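PDB 2JGP: tyrocidine synthetase 3 from Brevibacillus brevis, which helps assemble the peptide antibiotic tyrocidine, this fragment pairing a peptidyl carrier domain with a condensation domain that forms peptide bonds. Local coordinates for residues Q347-R359 with R424-N436. Numbering follows the deposited sequence.
Sequences QEDIIVGTPITGR and RNPLFDTVFTFQN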
loop_
_atom_site.group_PDB
_atom_site.type_symbol
_atom_site.label_atom_id
_atom_site.label_comp_id
_atom_site.label_asym_id
_atom_site.label_seq_id
_atom_site.Cartn_x
_atom_site.Cartn_y
_atom_site.Cartn_z
ATOM N N GLN A 347 -5.208 19.047 18.338
ATOM C CA GLN A 347 -5.774 17.771 18.784
ATOM C C GLN A 347 -4.660 16.822 19.211
ATOM O O GLN A 347 -3.519 16.953 18.763
ATOM C CB GLN A 347 -6.587 17.133 17.656
ATOM C CG GLN A 347 -7.874 17.864 17.326
ATOM C CD GLN A 347 -8.616 17.237 16.172
ATOM O OE1 GLN A 347 -8.030 16.959 15.124
ATOM N NE2 GLN A 347 -9.911 17.010 16.350
ATOM N N GLU A 348 -5.003 15.864 20.070
ATOM C CA GLU A 348 -4.033 14.922 20.620
ATOM C C GLU A 348 -4.453 13.466 20.383
ATOM O O GLU A 348 -3.986 12.558 21.060
ATOM C CB GLU A 348 -3.854 15.188 22.117
ATOM C CG GLU A 348 -3.506 16.635 22.436
ATOM C CD GLU A 348 -3.003 16.816 23.849
ATOM O OE1 GLU A 348 -2.076 17.627 24.050
ATOM O OE2 GLU A 348 -3.515 16.130 24.755
ATOM N N ASP A 349 -5.324 13.263 19.402
ATOM C CA ASP A 349 -5.833 11.945 19.044
ATOM C C ASP A 349 -6.171 12.033 17.560
ATOM O O ASP A 349 -7.099 12.747 17.165
ATOM C CB ASP A 349 -7.071 11.622 19.880
ATOM C CG ASP A 349 -7.567 10.197 19.697
ATOM O OD1 ASP A 349 -7.038 9.450 18.841
ATOM O OD2 ASP A 349 -8.525 9.838 20.419
ATOM N N ILE A 350 -5.396 11.312 16.751
ATOM C CA ILE A 350 -5.361 11.518 15.308
ATOM C C ILE A 350 -5.265 10.199 14.557
ATOM O O ILE A 350 -4.484 9.323 14.937
ATOM C CB ILE A 350 -4.143 12.387 14.910
ATOM C CG1 ILE A 350 -4.191 13.728 15.660
ATOM C CG2 ILE A 350 -4.109 12.601 13.388
ATOM C CD1 ILE A 350 -3.230 14.754 15.163
ATOM N N ILE A 351 -6.050 10.080 13.486
ATOM C CA ILE A 351 -6.027 8.900 12.613
ATOM C C ILE A 351 -5.471 9.305 11.249
ATOM O O ILE A 351 -5.925 10.283 10.653
ATOM C CB ILE A 351 -7.432 8.285 12.452
ATOM C CG1 ILE A 351 -8.071 8.044 13.829
ATOM C CG2 ILE A 351 -7.361 6.978 11.660
ATOM C CD1 ILE A 351 -9.533 7.706 13.776
ATOM N N VAL A 352 -4.469 8.562 10.779
ATOM C CA VAL A 352 -3.840 8.799 9.481
ATOM C C VAL A 352 -3.919 7.523 8.657
ATOM O O VAL A 352 -3.517 6.470 9.124
ATOM C CB VAL A 352 -2.355 9.184 9.641
ATOM C CG1 VAL A 352 -1.663 9.251 8.274
ATOM C CG2 VAL A 352 -2.226 10.518 10.406
ATOM N N GLY A 353 -4.435 7.621 7.438
ATOM C CA GLY A 353 -4.468 6.473 6.530
ATOM C C GLY A 353 -3.080 6.154 6.022
ATOM O O GLY A 353 -2.373 7.040 5.565
ATOM N N THR A 354 -2.671 4.890 6.123
ATOM C CA THR A 354 -1.380 4.459 5.590
ATOM C C THR A 354 -1.554 3.292 4.611
ATOM O O THR A 354 -1.821 2.158 5.022
ATOM C CB THR A 354 -0.402 4.059 6.700
ATOM O OG1 THR A 354 -0.968 3.021 7.509
ATOM C CG2 THR A 354 -0.064 5.263 7.581
ATOM N N PRO A 355 -1.422 3.567 3.308
ATOM C CA PRO A 355 -1.466 2.471 2.343
ATOM C C PRO A 355 -0.314 1.482 2.519
ATOM O O PRO A 355 0.804 1.880 2.851
ATOM C CB PRO A 355 -1.382 3.189 0.988
ATOM C CG PRO A 355 -1.829 4.599 1.273
ATOM C CD PRO A 355 -1.305 4.878 2.640
ATOM N N ILE A 356 -0.619 0.204 2.320
ATOM C CA ILE A 356 0.373 -0.871 2.311
ATOM C C ILE A 356 0.182 -1.640 1.018
ATOM O O ILE A 356 -0.875 -1.547 0.394
ATOM C CB ILE A 356 0.209 -1.826 3.514
ATOM C CG1 ILE A 356 -1.204 -2.420 3.567
ATOM C CG2 ILE A 356 0.544 -1.105 4.808
ATOM C CD1 ILE A 356 -1.395 -3.469 4.660
ATOM N N THR A 357 1.194 -2.397 0.606
ATOM C CA THR A 357 1.131 -3.096 -0.684
ATOM C C THR A 357 0.089 -4.215 -0.672
ATOM O O THR A 357 -0.496 -4.541 -1.703
ATOM C CB THR A 357 2.495 -3.715 -1.076
ATOM O OG1 THR A 357 2.805 -4.787 -0.182
ATOM C CG2 THR A 357 3.607 -2.671 -1.033
ATOM N N GLY A 358 -0.138 -4.797 0.504
ATOM C CA GLY A 358 -1.037 -5.942 0.646
ATOM C C GLY A 358 -0.398 -7.254 0.210
ATOM O O GLY A 358 -1.068 -8.293 0.161
ATOM N N ARG A 359 0.896 -7.205 -0.097
ATOM C CA ARG A 359 1.638 -8.342 -0.635
ATOM C C ARG A 359 2.553 -8.889 0.457
ATOM O O ARG A 359 3.783 -8.796 0.372
ATOM C CB ARG A 359 2.449 -7.901 -1.855
ATOM C CG ARG A 359 1.584 -7.448 -3.024
ATOM C CD ARG A 359 2.334 -6.540 -3.963
ATOM N NE ARG A 359 1.459 -6.020 -5.017
ATOM C CZ ARG A 359 1.184 -6.665 -6.151
ATOM N NH1 ARG A 359 1.727 -7.852 -6.408
ATOM N NH2 ARG A 359 0.394 -6.105 -7.049
ATOM N N ARG A 424 -16.251 14.477 3.773
ATOM C CA ARG A 424 -15.003 13.874 4.237
ATOM C C ARG A 424 -15.018 12.354 4.088
ATOM O O ARG A 424 -16.006 11.780 3.635
ATOM C CB ARG A 424 -14.693 14.319 5.675
ATOM C CG ARG A 424 -15.890 14.505 6.589
ATOM C CD ARG A 424 -15.674 15.659 7.560
ATOM N NE ARG A 424 -14.323 15.634 8.103
ATOM C CZ ARG A 424 -13.698 16.673 8.652
ATOM N NH1 ARG A 424 -14.294 17.856 8.773
ATOM N NH2 ARG A 424 -12.454 16.522 9.094
ATOM N N ASN A 425 -13.906 11.716 4.435
ATOM C CA ASN A 425 -13.740 10.282 4.225
ATOM C C ASN A 425 -13.864 9.498 5.523
ATOM O O ASN A 425 -13.630 10.047 6.600
ATOM C CB ASN A 425 -12.398 10.010 3.550
ATOM C CG ASN A 425 -12.399 10.410 2.090
ATOM O OD1 ASN A 425 -12.909 9.681 1.238
ATOM N ND2 ASN A 425 -11.834 11.576 1.792
ATOM N N PRO A 426 -14.242 8.211 5.426
ATOM C CA PRO A 426 -14.408 7.420 6.637
ATOM C C PRO A 426 -13.079 7.187 7.361
ATOM O O PRO A 426 -12.053 6.908 6.722
ATOM C CB PRO A 426 -15.026 6.105 6.132
ATOM C CG PRO A 426 -14.693 6.031 4.695
ATOM C CD PRO A 426 -14.533 7.437 4.204
ATOM N N LEU A 427 -13.114 7.359 8.681
ATOM C CA LEU A 427 -11.999 7.092 9.596
ATOM C C LEU A 427 -10.830 8.082 9.533
ATOM O O LEU A 427 -10.295 8.449 10.579
ATOM C CB LEU A 427 -11.491 5.644 9.473
ATOM C CG LEU A 427 -12.353 4.589 10.173
ATOM C CD1 LEU A 427 -11.793 3.200 9.939
ATOM C CD2 LEU A 427 -12.470 4.871 11.669
ATOM N N PHE A 428 -10.417 8.493 8.333
ATOM C CA PHE A 428 -9.312 9.453 8.191
ATOM C C PHE A 428 -9.500 10.392 6.998
ATOM O O PHE A 428 -10.085 10.019 5.979
ATOM C CB PHE A 428 -7.961 8.727 8.090
ATOM C CG PHE A 428 -7.924 7.648 7.049
ATOM C CD1 PHE A 428 -7.634 7.948 5.721
ATOM C CD2 PHE A 428 -8.188 6.333 7.391
ATOM C CE1 PHE A 428 -7.611 6.951 4.755
ATOM C CE2 PHE A 428 -8.163 5.331 6.429
ATOM C CZ PHE A 428 -7.871 5.641 5.112
ATOM N N ASP A 429 -8.997 11.615 7.148
ATOM C CA ASP A 429 -9.072 12.639 6.102
ATOM C C ASP A 429 -7.706 13.030 5.560
ATOM O O ASP A 429 -7.589 13.952 4.756
ATOM C CB ASP A 429 -9.802 13.859 6.645
ATOM C CG ASP A 429 -11.274 13.606 6.798
ATOM O OD1 ASP A 429 -11.904 13.234 5.784
ATOM O OD2 ASP A 429 -11.795 13.745 7.921
ATOM N N THR A 430 -6.674 12.318 5.997
ATOM C CA THR A 430 -5.349 12.482 5.443
ATOM C C THR A 430 -4.680 11.122 5.287
ATOM O O THR A 430 -5.007 10.180 6.004
ATOM C CB THR A 430 -4.478 13.406 6.319
ATOM O OG1 THR A 430 -3.209 13.589 5.692
ATOM C CG2 THR A 430 -4.273 12.814 7.708
ATOM N N VAL A 431 -3.755 11.045 4.334
ATOM C CA VAL A 431 -3.002 9.835 4.048
ATOM C C VAL A 431 -1.510 10.153 4.090
ATOM O O VAL A 431 -1.093 11.244 3.696
ATOM C CB VAL A 431 -3.383 9.257 2.655
ATOM C CG1 VAL A 431 -2.368 8.225 2.187
ATOM C CG2 VAL A 431 -4.785 8.660 2.701
ATOM N N PHE A 432 -0.724 9.198 4.583
ATOM C CA PHE A 432 0.733 9.306 4.619
ATOM C C PHE A 432 1.334 8.164 3.814
ATOM O O PHE A 432 0.928 7.016 3.993
ATOM C CB PHE A 432 1.226 9.242 6.068
ATOM C CG PHE A 432 2.716 9.138 6.195
ATOM C CD1 PHE A 432 3.502 10.278 6.180
ATOM C CD2 PHE A 432 3.333 7.901 6.318
ATOM C CE1 PHE A 432 4.879 10.191 6.288
ATOM C CE2 PHE A 432 4.717 7.805 6.429
ATOM C CZ PHE A 432 5.487 8.949 6.410
ATOM N N THR A 433 2.276 8.476 2.923
ATOM C CA THR A 433 3.035 7.439 2.196
ATOM C C THR A 433 4.531 7.735 2.186
ATOM O O THR A 433 4.942 8.885 2.284
ATOM C CB THR A 433 2.568 7.268 0.728
ATOM O OG1 THR A 433 2.968 8.402 -0.055
ATOM C CG2 THR A 433 1.055 7.097 0.648
ATOM N N PHE A 434 5.339 6.682 2.070
ATOM C CA PHE A 434 6.796 6.821 1.966
ATOM C C PHE A 434 7.314 5.865 0.889
ATOM O O PHE A 434 6.990 4.679 0.907
ATOM C CB PHE A 434 7.463 6.556 3.323
ATOM C CG PHE A 434 8.970 6.509 3.266
ATOM C CD1 PHE A 434 9.698 7.628 2.888
ATOM C CD2 PHE A 434 9.659 5.341 3.581
ATOM C CE1 PHE A 434 11.082 7.591 2.821
ATOM C CE2 PHE A 434 11.047 5.297 3.521
ATOM C CZ PHE A 434 11.761 6.425 3.141
ATOM N N GLN A 435 8.094 6.388 -0.057
ATOM C CA GLN A 435 8.593 5.599 -1.192
ATOM C C GLN A 435 10.095 5.813 -1.392
ATOM O O GLN A 435 10.673 6.743 -0.828
ATOM C CB GLN A 435 7.847 5.972 -2.481
ATOM C CG GLN A 435 6.345 6.255 -2.323
ATOM C CD GLN A 435 6.029 7.735 -2.118
ATOM O OE1 GLN A 435 5.623 8.157 -1.030
ATOM N NE2 GLN A 435 6.219 8.529 -3.167
ATOM N N ASN A 436 10.714 4.952 -2.205
ATOM C CA ASN A 436 12.147 5.040 -2.523
ATOM C C ASN A 436 12.409 5.340 -4.006
ATOM O O ASN A 436 12.981 4.509 -4.720
ATOM C CB ASN A 436 12.864 3.738 -2.130
ATOM C CG ASN A 436 13.116 3.627 -0.634
ATOM O OD1 ASN A 436 12.620 2.710 0.022
ATOM N ND2 ASN A 436 13.902 4.554 -0.092
HETATM O O HOH W 1 -7.786 12.157 9.703
HETATM O O HOH W 2 1.819 4.341 3.896
#
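Ile351 meets the turn ahead of strand 430-435: its CD1 lies 3.4 Å from Leu427 O, while CG2 rests 4.0 Å from Phe428 CB, the side chains crossing at about a right angle. Its carbonyl takes a hydrogen bond from a water that accepts from Asp429 N, bridging the chains ahead of the direct backbone bonds. The CB of Val352 is directed away from 424-436, yet CG1, anti to its backbone N (chi1 173°), comes within 3.6 Å of Phe432 CB. The backbones then bridge: Gly353 N donates to Thr430 O at 3.0 Å, and Gly353 O receives Phe432 N at 2.9 Å. A single parallel bridge thus holds two strands crossing at 44°, linking the sheet of 350-356 and 373-379 to the edge of the four-stranded sheet inside the condensation domain. The bare CA of Gly353 sits 3.5 Å from the centroid of the Phe428 ring, almost on its normal, a CH-pi contact: a strand glycine lets an aromatic ring lie flat against the backbone. Beyond, Thr354 brings CG2 to the edge of the Phe432 ring, both residues touching helix 329-345. Pro355 lays CD against Val431 CG1 at 3.5 Å, and a second water donates to Pro355 O and Phe432 O.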